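Local coordinates for protein catalase (Corynebacterium glutamicum, PDB 4B7H) that breaks down hydrogen peroxide to water and oxygen as a tetrameric heme catalase, carries bound NADPH and is inhibited by nitric oxide, at residues T23-A28 with L56-R61; M175-W180 with S477-G482; Q215-E220 with Q424-Y429; A362-R365 with V369-P372. All coordinates share one frame; numbering follows the deposited sequence.

Contact 1: T23-A28 with L56-R61; sequences TRHNGA and LAHFNR
The imidazole of His-25 turns its edge toward the face of the His-58 imidazole in an offset edge-to-face pair, with ring centroids 5.9 Å apart and planes at 85°. At the rim of the His-25 ring, close to its plane, lies the methylene of His-58: His-25 CE1 is 4.4 Å from His-58 CB, which makes this a light touch. His-58 meets it with CG swung anti to its backbone N (chi1 -173°), which sends the ring out from the helix toward the loop. Two more flat groups lie within the segments themselves. Asn-26 OD1 sits over one face of the Arg-24 guanidinium, offset toward the rim, and the guanidinium of Arg-61 lies edge-on to the carbonyl of Ala-57, with its NH1 bonded to Ala-57 O at 2.9 Å and also in a salt bridge to Asp-354 of the third subunit. Both segments belong to the N-terminal arm, which in catalases of this family is threaded between subunits of the tetramer, and the polar ends bear this out: His-25 NE2 is bonded to Thr-378 of the second subunit and His-58 NE2 to Asn-363 of that same subunit. On the loop side, a type I turn from Arg-24 to Gly-27 sets the position of His-25. Arg-24 O is gripped from opposite faces of its plane by Gly-27 N at 2.9 Å and Thr-23 OG1 at 3.0 Å. Asn-26 adds an Asx turn, its OD1 accepting from Ala-28 N at 3.0 Å. On the helix side, Phe-59 meets Phe-155 of the third subunit, and Leu-56 and Asn-60 touch a heme.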
loop_
_atom_site.group_PDB
_atom_site.type_symbol
_atom_site.label_atom_id
_atom_site.label_comp_id
_atom_site.label_asym_id
_atom_site.label_seq_id
_atom_site.Cartn_x
_atom_site.Cartn_y
_atom_site.Cartn_z
ATOM N N THR A 23 -20.648 -16.933 -7.625
ATOM C CA THR A 23 -20.372 -16.063 -8.759
ATOM C C THR A 23 -18.965 -15.521 -8.621
ATOM O O THR A 23 -18.436 -15.416 -7.504
ATOM C CB THR A 23 -21.332 -14.846 -8.845
ATOM O OG1 THR A 23 -21.069 -13.933 -7.769
ATOM C CG2 THR A 23 -22.791 -15.283 -8.795
ATOM N N ARG A 24 -18.357 -15.173 -9.751
ATOM C CA ARG A 24 -17.134 -14.376 -9.719
ATOM C C ARG A 24 -17.451 -12.979 -9.204
ATOM O O ARG A 24 -18.612 -12.629 -8.979
ATOM C CB ARG A 24 -16.481 -14.307 -11.102
ATOM C CG ARG A 24 -16.047 -15.666 -11.617
ATOM C CD ARG A 24 -14.924 -15.568 -12.650
ATOM N NE ARG A 24 -15.053 -14.403 -13.517
ATOM C CZ ARG A 24 -15.731 -14.382 -14.660
ATOM N NH1 ARG A 24 -16.368 -15.464 -15.089
ATOM N NH2 ARG A 24 -15.768 -13.267 -15.376
ATOM N N HIS A 25 -16.421 -12.167 -9.020
ATOM C CA HIS A 25 -16.627 -10.848 -8.439
ATOM C C HIS A 25 -17.258 -9.847 -9.405
ATOM O O HIS A 25 -17.684 -8.776 -8.983
ATOM C CB HIS A 25 -15.329 -10.339 -7.814
ATOM C CG HIS A 25 -14.827 -11.219 -6.716
ATOM N ND1 HIS A 25 -13.559 -11.107 -6.183
ATOM C CD2 HIS A 25 -15.432 -12.228 -6.044
ATOM C CE1 HIS A 25 -13.410 -12.005 -5.224
ATOM N NE2 HIS A 25 -14.534 -12.698 -5.120
ATOM N N ASN A 26 -17.339 -10.204 -10.689
ATOM C CA ASN A 26 -18.124 -9.421 -11.650
ATOM C C ASN A 26 -19.586 -9.870 -11.681
ATOM O O ASN A 26 -20.403 -9.281 -12.377
ATOM C CB ASN A 26 -17.533 -9.494 -13.065
ATOM C CG ASN A 26 -17.831 -10.813 -13.756
ATOM O OD1 ASN A 26 -17.872 -11.868 -13.116
ATOM N ND2 ASN A 26 -18.057 -10.759 -15.071
ATOM N N GLY A 27 -19.922 -10.909 -10.926
ATOM C CA GLY A 27 -21.290 -11.408 -10.892
ATOM C C GLY A 27 -21.606 -12.571 -11.821
ATOM O O GLY A 27 -22.714 -13.102 -11.763
ATOM N N ALA A 28 -20.657 -12.978 -12.668
ATOM C CA ALA A 28 -20.887 -14.113 -13.574
ATOM C C ALA A 28 -20.785 -15.442 -12.824
ATOM O O ALA A 28 -20.031 -15.556 -11.864
ATOM C CB ALA A 28 -19.911 -14.077 -14.735
ATOM N N LEU A 56 -7.391 -17.238 -5.966
ATOM C CA LEU A 56 -6.057 -17.263 -5.384
ATOM C C LEU A 56 -5.555 -15.867 -5.057
ATOM O O LEU A 56 -4.949 -15.659 -4.004
ATOM C CB LEU A 56 -5.061 -17.959 -6.319
ATOM C CG LEU A 56 -5.227 -19.465 -6.531
ATOM C CD1 LEU A 56 -4.237 -19.943 -7.585
ATOM C CD2 LEU A 56 -5.042 -20.227 -5.226
ATOM N N ALA A 57 -5.791 -14.920 -5.962
ATOM C CA ALA A 57 -5.256 -13.569 -5.802
ATOM C C ALA A 57 -5.922 -12.816 -4.658
ATOM O O ALA A 57 -5.257 -12.061 -3.941
ATOM C CB ALA A 57 -5.368 -12.777 -7.099
ATOM N N HIS A 58 -7.240 -13.164 -4.464
ATOM C CA HIS A 58 -7.839 -12.391 -3.384
ATOM C C HIS A 58 -7.497 -13.003 -2.019
ATOM O O HIS A 58 -7.206 -12.282 -1.062
ATOM C CB HIS A 58 -9.354 -12.204 -3.535
ATOM C CG HIS A 58 -9.907 -11.271 -2.509
ATOM N ND1 HIS A 58 -10.200 -11.657 -1.217
ATOM C CD2 HIS A 58 -10.347 -9.996 -2.626
ATOM C CE1 HIS A 58 -10.755 -10.644 -0.574
ATOM N NE2 HIS A 58 -10.843 -9.620 -1.405
ATOM N N PHE A 59 -7.341 -14.362 -2.040
ATOM C CA PHE A 59 -6.813 -15.106 -0.898
ATOM C C PHE A 59 -5.447 -14.549 -0.486
ATOM O O PHE A 59 -5.186 -14.333 0.706
ATOM C CB PHE A 59 -6.694 -16.578 -1.293
ATOM C CG PHE A 59 -5.949 -17.430 -0.307
ATOM C CD1 PHE A 59 -6.604 -17.999 0.771
ATOM C CD2 PHE A 59 -4.594 -17.679 -0.475
ATOM C CE1 PHE A 59 -5.922 -18.795 1.668
ATOM C CE2 PHE A 59 -3.904 -18.481 0.415
ATOM C CZ PHE A 59 -4.569 -19.041 1.493
ATOM N N ASN A 60 -4.594 -14.283 -1.478
ATOM C CA ASN A 60 -3.235 -13.796 -1.247
ATOM C C ASN A 60 -3.204 -12.426 -0.581
ATOM O O ASN A 60 -2.164 -12.025 -0.062
ATOM C CB ASN A 60 -2.467 -13.671 -2.574
ATOM C CG ASN A 60 -1.860 -14.982 -3.052
ATOM O OD1 ASN A 60 -1.508 -15.122 -4.238
ATOM N ND2 ASN A 60 -1.705 -15.934 -2.152
ATOM N N ARG A 61 -4.330 -11.710 -0.630
ATOM C CA ARG A 61 -4.413 -10.349 -0.122
ATOM C C ARG A 61 -5.328 -10.223 1.100
ATOM O O ARG A 61 -5.718 -9.118 1.481
ATOM C CB ARG A 61 -4.833 -9.394 -1.247
ATOM C CG ARG A 61 -3.731 -9.272 -2.280
ATOM C CD ARG A 61 -4.187 -8.587 -3.568
ATOM N NE ARG A 61 -3.034 -8.432 -4.451
ATOM C CZ ARG A 61 -2.491 -9.420 -5.161
ATOM N NH1 ARG A 61 -3.042 -10.629 -5.176
ATOM N NH2 ARG A 61 -1.405 -9.193 -5.887
#

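Contact 2: M175-W180 with S477-G482; sequences MQWDFW and SNAMQG
One hydrogen bond crosses this contact, from the indole N-H of Trp-177 to the backbone carbonyl of Ala-479: NE1 to O is 3.1 Å, with an N-H...O angle of 151°. The oxygen lies near the plane of the indole, at its edge, but the donor stands well above the carbonyl plane, so the N-H reaches the oxygen from over the peptide and not along a lone pair. Trp-177 can reach this far because its CG stands anti to the carbonyl carbon (chi1 -71°), which carries the ring off helix 173-182 toward the other segment. That helix lies within the catalase family region, whereas segment 477-482 takes in the last residues of helix 466-479 and the chain just beyond, in the C-terminal helical region, so the indole ties these two parts of the chain together. The apolar contacts are arranged round the same ring. Met-480 comes over one face, its CG 4.1 Å from Trp-177 CE2 and offset toward the rim; the two side chains cross at about a right angle, and the far end of the methionine leads away, while the residue also packs on Tyr-510 of helix 500-514. Ala-479 CB touches the benzo portion at Trp-177 CZ2, 4.1 Å away. The face opposite Met-480 is taken by Trp-180, one turn further along the same helix, whose CE3 is 3.7 Å above the Trp-177 plane. With Trp-495 also meeting the indole, Trp-177 is buried on several sides. Both Trp-177 and Trp-180 touch Met-194 on helix 187-194, a helix that supplies His-188 and Tyr-192 to the NADPH pocket.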
loop_
_atom_site.group_PDB
_atom_site.type_symbol
_atom_site.label_atom_id
_atom_site.label_comp_id
_atom_site.label_asym_id
_atom_site.label_seq_id
_atom_site.Cartn_x
_atom_site.Cartn_y
_atom_site.Cartn_z
ATOM N N MET A 175 15.670 -7.626 28.422
ATOM C CA MET A 175 15.271 -6.395 27.759
ATOM C C MET A 175 14.118 -5.702 28.493
ATOM O O MET A 175 14.130 -4.480 28.669
ATOM C CB MET A 175 14.908 -6.682 26.300
ATOM C CG MET A 175 14.163 -5.541 25.620
ATOM S SD MET A 175 14.094 -5.642 23.815
ATOM C CE MET A 175 13.096 -7.108 23.583
ATOM N N GLN A 176 13.119 -6.470 28.923
ATOM C CA GLN A 176 11.970 -5.866 29.600
ATOM C C GLN A 176 12.384 -5.163 30.883
ATOM O O GLN A 176 11.972 -4.028 31.149
ATOM C CB GLN A 176 10.903 -6.914 29.905
ATOM C CG GLN A 176 10.335 -7.529 28.644
ATOM C CD GLN A 176 9.020 -8.265 28.853
ATOM O OE1 GLN A 176 8.391 -8.182 29.917
ATOM N NE2 GLN A 176 8.591 -8.988 27.824
ATOM N N TRP A 177 13.212 -5.832 31.677
ATOM C CA TRP A 177 13.635 -5.282 32.962
ATOM C C TRP A 177 14.725 -4.223 32.820
ATOM O O TRP A 177 14.796 -3.295 33.634
ATOM C CB TRP A 177 14.074 -6.400 33.907
ATOM C CG TRP A 177 12.911 -7.211 34.376
ATOM C CD1 TRP A 177 12.532 -8.450 33.937
ATOM C CD2 TRP A 177 11.939 -6.812 35.345
ATOM N NE1 TRP A 177 11.388 -8.850 34.589
ATOM C CE2 TRP A 177 11.006 -7.860 35.459
ATOM C CE3 TRP A 177 11.774 -5.672 36.143
ATOM C CZ2 TRP A 177 9.920 -7.802 36.335
ATOM C CZ3 TRP A 177 10.692 -5.611 36.997
ATOM C CH2 TRP A 177 9.784 -6.672 37.094
ATOM N N ASP A 178 15.577 -4.350 31.804
ATOM C CA ASP A 178 16.570 -3.310 31.540
ATOM C C ASP A 178 15.840 -2.000 31.259
ATOM O O ASP A 178 16.173 -0.957 31.835
ATOM C CB ASP A 178 17.468 -3.691 30.357
ATOM C CG ASP A 178 18.644 -2.744 30.179
ATOM O OD1 ASP A 178 19.239 -2.331 31.197
ATOM O OD2 ASP A 178 18.969 -2.408 29.015
ATOM N N PHE A 179 14.816 -2.054 30.406
ATOM C CA PHE A 179 14.057 -0.844 30.114
ATOM C C PHE A 179 13.334 -0.329 31.354
ATOM O O PHE A 179 13.454 0.850 31.697
ATOM C CB PHE A 179 13.044 -1.026 28.980
ATOM C CG PHE A 179 12.230 0.220 28.727
ATOM C CD1 PHE A 179 12.767 1.272 27.988
ATOM C CD2 PHE A 179 10.965 0.375 29.285
ATOM C CE1 PHE A 179 12.053 2.442 27.785
ATOM C CE2 PHE A 179 10.243 1.554 29.091
ATOM C CZ PHE A 179 10.792 2.586 28.332
ATOM N N TRP A 180 12.587 -1.203 32.025
ATOM C CA TRP A 180 11.798 -0.768 33.178
ATOM C C TRP A 180 12.651 -0.126 34.274
ATOM O O TRP A 180 12.284 0.920 34.811
ATOM C CB TRP A 180 10.991 -1.922 33.757
ATOM C CG TRP A 180 9.679 -2.210 33.064
ATOM C CD1 TRP A 180 8.853 -1.314 32.427
ATOM C CD2 TRP A 180 9.030 -3.487 32.978
ATOM N NE1 TRP A 180 7.734 -1.970 31.945
ATOM C CE2 TRP A 180 7.821 -3.299 32.270
ATOM C CE3 TRP A 180 9.357 -4.770 33.427
ATOM C CZ2 TRP A 180 6.934 -4.351 32.013
ATOM C CZ3 TRP A 180 8.485 -5.813 33.162
ATOM C CH2 TRP A 180 7.286 -5.598 32.461
ATOM N N SER A 477 9.228 -12.283 40.751
ATOM C CA SER A 477 10.398 -13.158 40.702
ATOM C C SER A 477 10.299 -14.180 39.560
ATOM O O SER A 477 11.323 -14.557 38.990
ATOM C CB SER A 477 10.681 -13.817 42.064
ATOM O OG SER A 477 9.561 -14.526 42.560
ATOM N N ASN A 478 9.079 -14.607 39.214
ATOM C CA ASN A 478 8.877 -15.435 38.024
ATOM C C ASN A 478 9.229 -14.677 36.751
ATOM O O ASN A 478 9.916 -15.205 35.875
ATOM C CB ASN A 478 7.429 -15.929 37.933
ATOM C CG ASN A 478 7.132 -17.070 38.887
ATOM O OD1 ASN A 478 8.039 -17.706 39.415
ATOM N ND2 ASN A 478 5.848 -17.340 39.102
ATOM N N ALA A 479 8.764 -13.434 36.659
ATOM C CA ALA A 479 8.999 -12.612 35.475
ATOM C C ALA A 479 10.472 -12.221 35.319
ATOM O O ALA A 479 10.907 -11.856 34.231
ATOM C CB ALA A 479 8.123 -11.372 35.518
ATOM N N MET A 480 11.238 -12.290 36.406
ATOM C CA MET A 480 12.663 -11.985 36.357
ATOM C C MET A 480 13.514 -13.117 35.800
ATOM O O MET A 480 14.678 -12.902 35.454
ATOM C CB MET A 480 13.177 -11.636 37.753
ATOM C CG MET A 480 12.664 -10.313 38.294
ATOM S SD MET A 480 12.992 -10.141 40.056
ATOM C CE MET A 480 14.791 -10.134 40.119
ATOM N N GLN A 481 12.968 -14.325 35.737
ATOM C CA GLN A 481 13.767 -15.458 35.281
ATOM C C GLN A 481 14.287 -15.212 33.868
ATOM O O GLN A 481 13.525 -14.926 32.941
ATOM C CB GLN A 481 12.990 -16.772 35.361
ATOM C CG GLN A 481 12.461 -17.109 36.755
ATOM C CD GLN A 481 13.530 -17.088 37.841
ATOM O OE1 GLN A 481 13.282 -16.617 38.949
ATOM N NE2 GLN A 481 14.715 -17.614 37.535
ATOM N N GLY A 482 15.605 -15.279 33.715
ATOM C CA GLY A 482 16.219 -15.036 32.421
ATOM C C GLY A 482 16.968 -13.717 32.303
ATOM O O GLY A 482 17.708 -13.510 31.340
#

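Contact 3: Q215-E220 with Q424-Y429; sequences QWINAE and QADDIY
A methyl group pressed against a carbonyl oxygen is the striking feature here: Ile-217 CD1 stands only 3.2 Å from Asp-426 O, and no hydrogen bond crosses between the two segments. Ile-217 and Gln-215 lie on strand 214-217 of the large antiparallel sheet that forms the catalase beta-barrel, and the loop 424-429 lies against them. The isoleucine reaches over with CG1 anti to its carbonyl carbon (chi1 -54°), and its CD1 also rests 4.0 Å from Asp-426 CB, the two side chains crossing at about a right angle. Two residues earlier on the strand, Gln-215 extends its chain toward Tyr-429. Its OE1 lies 3.6 Å from Tyr-429 CA, and the same oxygen accepts a hydrogen bond from Val-430 N, the next residue of the loop. The tyrosine ring leads away from the strand, and its hydroxyl is bonded to Gln-346. Ala-425 centres an inverse gamma turn. Beside it, Gln-424 pairs in an antiparallel ladder with a strand of the fourth subunit, while its side chain closes the loop on itself: Gln-424 NE2 donates to Tyr-429 O at 2.9 Å, with an N-H...O angle of 160°.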
loop_
_atom_site.group_PDB
_atom_site.type_symbol
_atom_site.label_atom_id
_atom_site.label_comp_id
_atom_site.label_asym_id
_atom_site.label_seq_id
_atom_site.Cartn_x
_atom_site.Cartn_y
_atom_site.Cartn_z
ATOM N N GLN A 215 -10.893 16.649 30.079
ATOM C CA GLN A 215 -11.632 17.820 30.526
ATOM C C GLN A 215 -13.101 17.698 30.127
ATOM O O GLN A 215 -13.422 17.162 29.070
ATOM C CB GLN A 215 -11.017 19.102 29.958
ATOM C CG GLN A 215 -11.466 20.367 30.677
ATOM C CD GLN A 215 -10.757 21.593 30.156
ATOM O OE1 GLN A 215 -11.119 22.139 29.114
ATOM N NE2 GLN A 215 -9.719 22.019 30.862
ATOM N N TRP A 216 -13.985 18.163 31.005
ATOM C CA TRP A 216 -15.398 18.306 30.696
ATOM C C TRP A 216 -15.701 19.794 30.703
ATOM O O TRP A 216 -15.210 20.533 31.568
ATOM C CB TRP A 216 -16.261 17.600 31.742
ATOM C CG TRP A 216 -16.574 16.162 31.447
ATOM C CD1 TRP A 216 -16.103 15.409 30.408
ATOM C CD2 TRP A 216 -17.444 15.306 32.201
ATOM N NE1 TRP A 216 -16.628 14.136 30.473
ATOM C CE2 TRP A 216 -17.457 14.050 31.562
ATOM C CE3 TRP A 216 -18.218 15.486 33.357
ATOM C CZ2 TRP A 216 -18.213 12.976 32.040
ATOM C CZ3 TRP A 216 -18.965 14.424 33.833
ATOM C CH2 TRP A 216 -18.960 13.182 33.178
ATOM N N ILE A 217 -16.481 20.241 29.727
ATOM C CA ILE A 217 -16.888 21.640 29.668
ATOM C C ILE A 217 -18.410 21.695 29.571
ATOM O O ILE A 217 -19.017 20.979 28.758
ATOM C CB ILE A 217 -16.248 22.365 28.464
ATOM C CG1 ILE A 217 -14.723 22.209 28.477
ATOM C CG2 ILE A 217 -16.609 23.832 28.465
ATOM C CD1 ILE A 217 -14.017 23.032 27.409
ATOM N N ASN A 218 -19.029 22.527 30.408
ATOM C CA ASN A 218 -20.487 22.639 30.422
ATOM C C ASN A 218 -21.003 23.662 29.399
ATOM O O ASN A 218 -20.215 24.263 28.656
ATOM C CB ASN A 218 -21.028 22.892 31.849
ATOM C CG ASN A 218 -20.684 24.274 32.391
ATOM O OD1 ASN A 218 -20.244 25.152 31.655
ATOM N ND2 ASN A 218 -20.901 24.471 33.688
ATOM N N ALA A 219 -22.317 23.860 29.362
ATOM C CA ALA A 219 -22.929 24.735 28.365
ATOM C C ALA A 219 -22.461 26.179 28.499
ATOM O O ALA A 219 -22.454 26.926 27.516
ATOM C CB ALA A 219 -24.449 24.649 28.448
ATOM N N GLU A 220 -22.072 26.570 29.708
ATOM C CA GLU A 220 -21.637 27.939 29.965
ATOM C C GLU A 220 -20.140 28.119 29.697
ATOM O O GLU A 220 -19.618 29.232 29.778
ATOM C CB GLU A 220 -22.013 28.378 31.393
ATOM C CG GLU A 220 -21.195 27.736 32.508
ATOM C CD GLU A 220 -21.974 27.535 33.805
ATOM O OE1 GLU A 220 -23.221 27.635 33.786
ATOM O OE2 GLU A 220 -21.331 27.268 34.845
ATOM N N GLN A 424 -9.653 31.590 22.852
ATOM C CA GLN A 424 -9.186 30.359 23.475
ATOM C C GLN A 424 -9.822 29.130 22.826
ATOM O O GLN A 424 -11.042 29.073 22.622
ATOM C CB GLN A 424 -9.466 30.398 24.982
ATOM C CG GLN A 424 -8.515 29.546 25.821
ATOM C CD GLN A 424 -8.882 28.078 25.821
ATOM O OE1 GLN A 424 -10.038 27.716 26.053
ATOM N NE2 GLN A 424 -7.899 27.222 25.558
ATOM N N ALA A 425 -8.979 28.153 22.495
ATOM C CA ALA A 425 -9.416 26.938 21.811
ATOM C C ALA A 425 -9.961 25.920 22.814
ATOM O O ALA A 425 -9.348 24.869 23.043
ATOM C CB ALA A 425 -8.264 26.346 21.004
ATOM N N ASP A 426 -11.111 26.236 23.411
ATOM C CA ASP A 426 -11.688 25.404 24.469
ATOM C C ASP A 426 -12.067 23.998 23.995
ATOM O O ASP A 426 -12.124 23.063 24.790
ATOM C CB ASP A 426 -12.895 26.101 25.126
ATOM C CG ASP A 426 -14.024 26.371 24.150
ATOM O OD1 ASP A 426 -13.774 27.012 23.113
ATOM O OD2 ASP A 426 -15.168 25.948 24.425
ATOM N N ASP A 427 -12.325 23.854 22.701
ATOM C CA ASP A 427 -12.643 22.553 22.120
ATOM C C ASP A 427 -11.452 21.597 22.135
ATOM O O ASP A 427 -11.630 20.387 22.016
ATOM C CB ASP A 427 -13.090 22.752 20.685
ATOM C CG ASP A 427 -12.050 23.468 19.870
ATOM O OD1 ASP A 427 -11.897 24.693 20.056
ATOM O OD2 ASP A 427 -11.356 22.801 19.076
ATOM N N ILE A 428 -10.241 22.138 22.245
ATOM C CA ILE A 428 -9.067 21.310 22.477
ATOM C C ILE A 428 -8.993 21.070 23.983
ATOM O O ILE A 428 -9.191 19.943 24.441
ATOM C CB ILE A 428 -7.794 21.953 21.885
ATOM C CG1 ILE A 428 -8.034 22.312 20.414
ATOM C CG2 ILE A 428 -6.610 21.004 22.001
ATOM C CD1 ILE A 428 -6.867 23.014 19.758
ATOM N N TYR A 429 -8.735 22.138 24.736
ATOM C CA TYR A 429 -9.017 22.189 26.179
ATOM C C TYR A 429 -8.812 23.609 26.672
ATOM O O TYR A 429 -8.069 24.386 26.062
ATOM C CB TYR A 429 -8.176 21.204 27.025
ATOM C CG TYR A 429 -6.670 21.343 26.922
ATOM C CD1 TYR A 429 -5.982 20.819 25.837
ATOM C CD2 TYR A 429 -5.932 21.953 27.927
ATOM C CE1 TYR A 429 -4.603 20.913 25.737
ATOM C CE2 TYR A 429 -4.543 22.055 27.840
ATOM C CZ TYR A 429 -3.886 21.542 26.733
ATOM O OH TYR A 429 -2.509 21.633 26.627
#

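Contact 4: A362-R365 with V369-P372; sequences ANYR and VNRP
Asn-370 lays its side chain against the backbone carbonyl of Tyr-364, its CB 3.5 Å from Tyr-364 O and its amide ND2 donating to that same oxygen at 3.1 Å. The bond is moderately bent, with an N-H...O angle of 152°, and the donor sits above the carbonyl plane, not on a lone pair. With chi1 at -66°, CG stands beside the backbone N of Asn-370, which brings the amide round to the carbonyl and places ND2 at the edge of the Tyr-364 ring, 4.3 Å from CD2. The amide has further partners: ND2 also donates to Gln-325 O, and OD1 accepts from Ala-327 N and Arg-129 NH1, so this buried group is held from both ends. Next along, Arg-371 CG comes 3.6 Å from Arg-365 O, and its NH1 donates to Asp-366 O. Arg-365 folds back over the tyrosine, its CG 3.8 Å above one face of the Tyr-364 ring and offset toward the rim. A single water completes the join, accepting from Arg-365 NH1 at 3.1 Å and donating to Asn-370 O at 3.0 Å. The same NH1 also donates to Asn-332, and NH2 forms a salt bridge with Glu-54 of the second subunit. A short 3-10 turn at Tyr-364 and Arg-365 follows helix 343-359, and the chain then comes back past it, with the CA atoms of Arg-365 and Asn-370 5.2 Å apart. That helix carries Tyr-352 of the nitric oxide site and packs against the Tyr-364 side chain: a connection running from the heme side of the catalase fold to a subunit interface.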
loop_
_atom_site.group_PDB
_atom_site.type_symbol
_atom_site.label_atom_id
_atom_site.label_comp_id
_atom_site.label_asym_id
_atom_site.label_seq_id
_atom_site.Cartn_x
_atom_site.Cartn_y
_atom_site.Cartn_z
ATOM N N ALA A 362 -6.310 5.260 3.656
ATOM C CA ALA A 362 -6.653 6.674 3.762
ATOM C C ALA A 362 -8.134 6.898 4.051
ATOM O O ALA A 362 -8.505 7.863 4.723
ATOM C CB ALA A 362 -6.251 7.412 2.499
ATOM N N ASN A 363 -8.979 6.003 3.546
ATOM C CA ASN A 363 -10.416 6.177 3.676
ATOM C C ASN A 363 -11.068 5.279 4.712
ATOM O O ASN A 363 -12.258 4.987 4.628
ATOM C CB ASN A 363 -11.082 6.067 2.300
ATOM C CG ASN A 363 -10.903 7.333 1.494
ATOM O OD1 ASN A 363 -11.071 8.422 2.033
ATOM N ND2 ASN A 363 -10.526 7.209 0.219
ATOM N N TYR A 364 -10.288 4.902 5.725
ATOM C CA TYR A 364 -10.759 4.025 6.783
ATOM C C TYR A 364 -11.992 4.557 7.500
ATOM O O TYR A 364 -12.788 3.771 8.016
ATOM C CB TYR A 364 -9.651 3.767 7.804
ATOM C CG TYR A 364 -9.313 4.935 8.716
ATOM C CD1 TYR A 364 -8.391 5.903 8.333
ATOM C CD2 TYR A 364 -9.903 5.054 9.977
ATOM C CE1 TYR A 364 -8.065 6.961 9.174
ATOM C CE2 TYR A 364 -9.589 6.113 10.825
ATOM C CZ TYR A 364 -8.671 7.063 10.415
ATOM O OH TYR A 364 -8.348 8.103 11.263
ATOM N N ARG A 365 -12.158 5.880 7.530
ATOM C CA ARG A 365 -13.286 6.490 8.236
ATOM C C ARG A 365 -14.617 6.158 7.578
ATOM O O ARG A 365 -15.666 6.303 8.204
ATOM C CB ARG A 365 -13.155 8.012 8.276
ATOM C CG ARG A 365 -11.968 8.547 9.050
ATOM C CD ARG A 365 -12.249 8.668 10.510
ATOM N NE ARG A 365 -11.200 9.437 11.169
ATOM C CZ ARG A 365 -11.256 9.815 12.439
ATOM N NH1 ARG A 365 -12.321 9.496 13.164
ATOM N NH2 ARG A 365 -10.259 10.506 12.978
ATOM N N VAL A 369 -18.140 0.319 10.247
ATOM C CA VAL A 369 -17.999 0.408 11.701
ATOM C C VAL A 369 -17.395 1.754 12.148
ATOM O O VAL A 369 -17.521 2.152 13.314
ATOM C CB VAL A 369 -17.190 -0.795 12.250
ATOM C CG1 VAL A 369 -15.719 -0.652 11.938
ATOM C CG2 VAL A 369 -17.388 -0.949 13.733
ATOM N N ASN A 370 -16.749 2.464 11.223
ATOM C CA ASN A 370 -16.084 3.721 11.564
ATOM C C ASN A 370 -16.883 4.983 11.253
ATOM O O ASN A 370 -16.531 6.069 11.720
ATOM C CB ASN A 370 -14.703 3.776 10.920
ATOM C CG ASN A 370 -13.775 2.724 11.483
ATOM O OD1 ASN A 370 -13.793 2.463 12.691
ATOM N ND2 ASN A 370 -12.977 2.091 10.618
ATOM N N ARG A 371 -17.955 4.847 10.475
ATOM C CA ARG A 371 -18.806 5.998 10.164
ATOM C C ARG A 371 -19.672 6.380 11.350
ATOM O O ARG A 371 -20.237 5.510 12.014
ATOM C CB ARG A 371 -19.747 5.681 9.005
ATOM C CG ARG A 371 -19.070 5.354 7.716
ATOM C CD ARG A 371 -20.008 5.618 6.557
ATOM N NE ARG A 371 -21.222 4.802 6.557
ATOM C CZ ARG A 371 -21.320 3.610 5.974
ATOM N NH1 ARG A 371 -20.267 3.071 5.370
ATOM N NH2 ARG A 371 -22.470 2.946 6.007
ATOM N N PRO A 372 -19.822 7.693 11.603
ATOM C CA PRO A 372 -20.736 8.105 12.668
ATOM C C PRO A 372 -22.202 7.945 12.250
ATOM O O PRO A 372 -22.492 7.549 11.113
ATOM C CB PRO A 372 -20.376 9.577 12.880
ATOM C CG PRO A 372 -19.847 10.032 11.562
ATOM C CD PRO A 372 -19.123 8.839 10.990
HETATM O O HOH W 1 -14.604 7.462 13.491
#

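Along the chain, contact 1 comes first, in the N-terminal arm; contact 2 then joins helix 173-182 to the end of helix 466-479, enclosing contact 3, which in turn encloses contact 4. None of them touch. Contacts 1 and 3 are farthest apart, with centres about 50 Å from each other. By centres contacts 1 and 4 are closest, about 24 Å and on the same side of the chain's centre, though contacts 3 and 4 come nearer by atoms, about 13 Å. Contact 2 lies opposite contact 4 across that centre. Contact 3 rests on the barrel sheet. Contacts 1, 3 and 4 all touch the second subunit, and contacts 1, 2 and 3 the fourth, so these distant closures within one chain also take part in building the tetramer.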